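Local coordinates for protein beta-fructofuranosidase, insoluble isoenzyme CWINV1 (Arabidopsis thaliana, PDB 2OXB) that hydrolyses sucrose and 1-kestose, and more weakly neokestose and levan, as a cell-wall invertase of glycosyl hydrolase family 32, at residues Thr148-Gln153 / Gly245-Val250. The protein carries 1 engineered substitution. Residues are numbered along the deposited sequence; the frame is centred on the assembly and turned at random.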
# COMPACT_ATOMS: atom_id res chain seq x y z
N THR A 148 12.48 -9.38 5.08
CA THR A 148 12.92 -10.59 4.42
C THR A 148 14.44 -10.50 4.50
O THR A 148 15.01 -9.40 4.62
CB THR A 148 12.48 -10.59 2.93
OG1 THR A 148 11.06 -10.70 2.85
CG2 THR A 148 13.13 -11.74 2.18
N ALA A 149 15.09 -11.65 4.41
CA ALA A 149 16.54 -11.71 4.50
C ALA A 149 17.22 -11.91 3.14
O ALA A 149 16.77 -12.71 2.31
CB ALA A 149 16.94 -12.83 5.46
N TRP A 150 18.30 -11.17 2.95
CA TRP A 150 19.10 -11.20 1.72
C TRP A 150 20.55 -11.56 2.04
O TRP A 150 21.17 -10.98 2.94
CB TRP A 150 19.03 -9.84 1.04
CG TRP A 150 19.62 -8.73 1.86
CD1 TRP A 150 20.89 -8.21 1.77
CD2 TRP A 150 18.95 -7.97 2.88
NE1 TRP A 150 21.04 -7.18 2.66
CE2 TRP A 150 19.87 -7.00 3.35
CE3 TRP A 150 17.67 -8.00 3.44
CZ2 TRP A 150 19.55 -6.08 4.35
CZ3 TRP A 150 17.34 -7.09 4.44
CH2 TRP A 150 18.27 -6.14 4.88
N LEU A 151 21.07 -12.52 1.28
CA LEU A 151 22.43 -13.03 1.41
C LEU A 151 23.52 -11.96 1.44
O LEU A 151 23.72 -11.28 2.44
CB LEU A 151 22.70 -14.01 0.26
CG LEU A 151 23.97 -14.86 0.35
CD1 LEU A 151 23.84 -15.84 1.52
CD2 LEU A 151 24.18 -15.61 -0.97
N GLY A 152 24.23 -11.84 0.32
CA GLY A 152 25.29 -10.86 0.22
C GLY A 152 26.38 -11.29 -0.75
O GLY A 152 26.25 -12.32 -1.42
N GLN A 153 27.44 -10.50 -0.83
CA GLN A 153 28.55 -10.83 -1.70
C GLN A 153 29.33 -11.95 -1.02
O GLN A 153 30.45 -12.28 -1.42
CB GLN A 153 29.47 -9.62 -1.93
CG GLN A 153 29.88 -9.44 -3.40
CD GLN A 153 31.35 -9.03 -3.59
OE1 GLN A 153 31.83 -8.10 -2.93
NE2 GLN A 153 32.05 -9.72 -4.49
N GLY A 245 18.01 4.56 -3.64
CA GLY A 245 19.42 4.91 -3.55
C GLY A 245 20.38 3.81 -3.97
O GLY A 245 20.16 3.14 -4.98
N THR A 246 21.44 3.62 -3.21
CA THR A 246 22.43 2.59 -3.53
C THR A 246 22.69 1.80 -2.25
O THR A 246 22.14 2.13 -1.21
CB THR A 246 23.75 3.23 -4.05
OG1 THR A 246 23.46 4.52 -4.63
CG2 THR A 246 24.39 2.35 -5.11
N TYR A 247 23.51 0.77 -2.32
CA TYR A 247 23.79 -0.02 -1.13
C TYR A 247 25.25 -0.41 -1.03
O TYR A 247 25.64 -1.46 -1.54
CB TYR A 247 22.93 -1.28 -1.12
CG TYR A 247 23.27 -2.28 -0.04
CD1 TYR A 247 23.06 -1.99 1.31
CD2 TYR A 247 23.78 -3.53 -0.37
CE1 TYR A 247 23.35 -2.94 2.30
CE2 TYR A 247 24.08 -4.47 0.60
CZ TYR A 247 23.87 -4.18 1.93
OH TYR A 247 24.17 -5.15 2.86
N ASP A 248 26.05 0.43 -0.40
CA ASP A 248 27.46 0.10 -0.27
C ASP A 248 27.54 -1.15 0.60
O ASP A 248 27.28 -1.11 1.81
CB ASP A 248 28.25 1.24 0.38
CG ASP A 248 29.75 0.97 0.42
OD1 ASP A 248 30.50 1.84 0.91
OD2 ASP A 248 30.19 -0.10 -0.06
N ARG A 249 27.87 -2.26 -0.04
CA ARG A 249 27.98 -3.54 0.64
C ARG A 249 29.07 -3.48 1.71
O ARG A 249 29.05 -4.26 2.66
CB ARG A 249 28.28 -4.62 -0.39
CG ARG A 249 27.73 -4.28 -1.77
CD ARG A 249 27.70 -5.48 -2.69
NE ARG A 249 26.34 -5.96 -2.94
CZ ARG A 249 25.56 -6.53 -2.03
NH1 ARG A 249 26.00 -6.71 -0.79
NH2 ARG A 249 24.34 -6.93 -2.36
N VAL A 250 30.00 -2.55 1.56
CA VAL A 250 31.09 -2.39 2.52
C VAL A 250 30.56 -2.02 3.90
O VAL A 250 30.58 -2.85 4.82
CB VAL A 250 32.10 -1.31 2.05
CG1 VAL A 250 33.24 -1.18 3.06
CG2 VAL A 250 32.65 -1.68 0.68
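Trp150 and Tyr247 illustrate how two aromatic side chains can join neighbouring parts of a beta-propeller without a hydrogen bond between them. The indole presents its NE1 edge to the phenol, and Tyr247 OH lies near the indole plane, 3.7 Å from Trp150 NE1. The pair is an offset edge-to-face arrangement: the planes stand at 84° and the centroid of the five-membered indole ring is 6.0 Å from that of the Tyr247 ring. Tyr247 reaches across because its CG lies anti to the backbone N (chi1 172°). Both residues are buried; Phe203 meets the indole, and Arg158, on strand 157-165, makes a weak hydrogen bond to the phenol oxygen. In the five-bladed propeller expected of family 32 enzymes, the contact ties the loop ahead of strand 157-165 to strand 240-248 and the turn that follows it; the side chain of Trp150 lies about 12 Å from that of Asp145, a substrate-binding residue. Packing is looser toward the surface, where the guanidinium of Arg249 comes near the backbone of Gly152 and Gln153. Its NH1 comes no nearer than 4.1 Å to Gln153 N and 4.3 Å to Gly152 CA. A bend at chi3 (109°) folds the guanidinium back to the edge of the Tyr247 ring, with Arg249 CZ in the ring plane and Tyr247 CD2 3.8 Å above the guanidinium plane, over its centre. Beyond it Gln153 is exposed, and the chain turns at Asp248, whose OD2 accepts from Val250 N at 2.9 Å in an Asx turn.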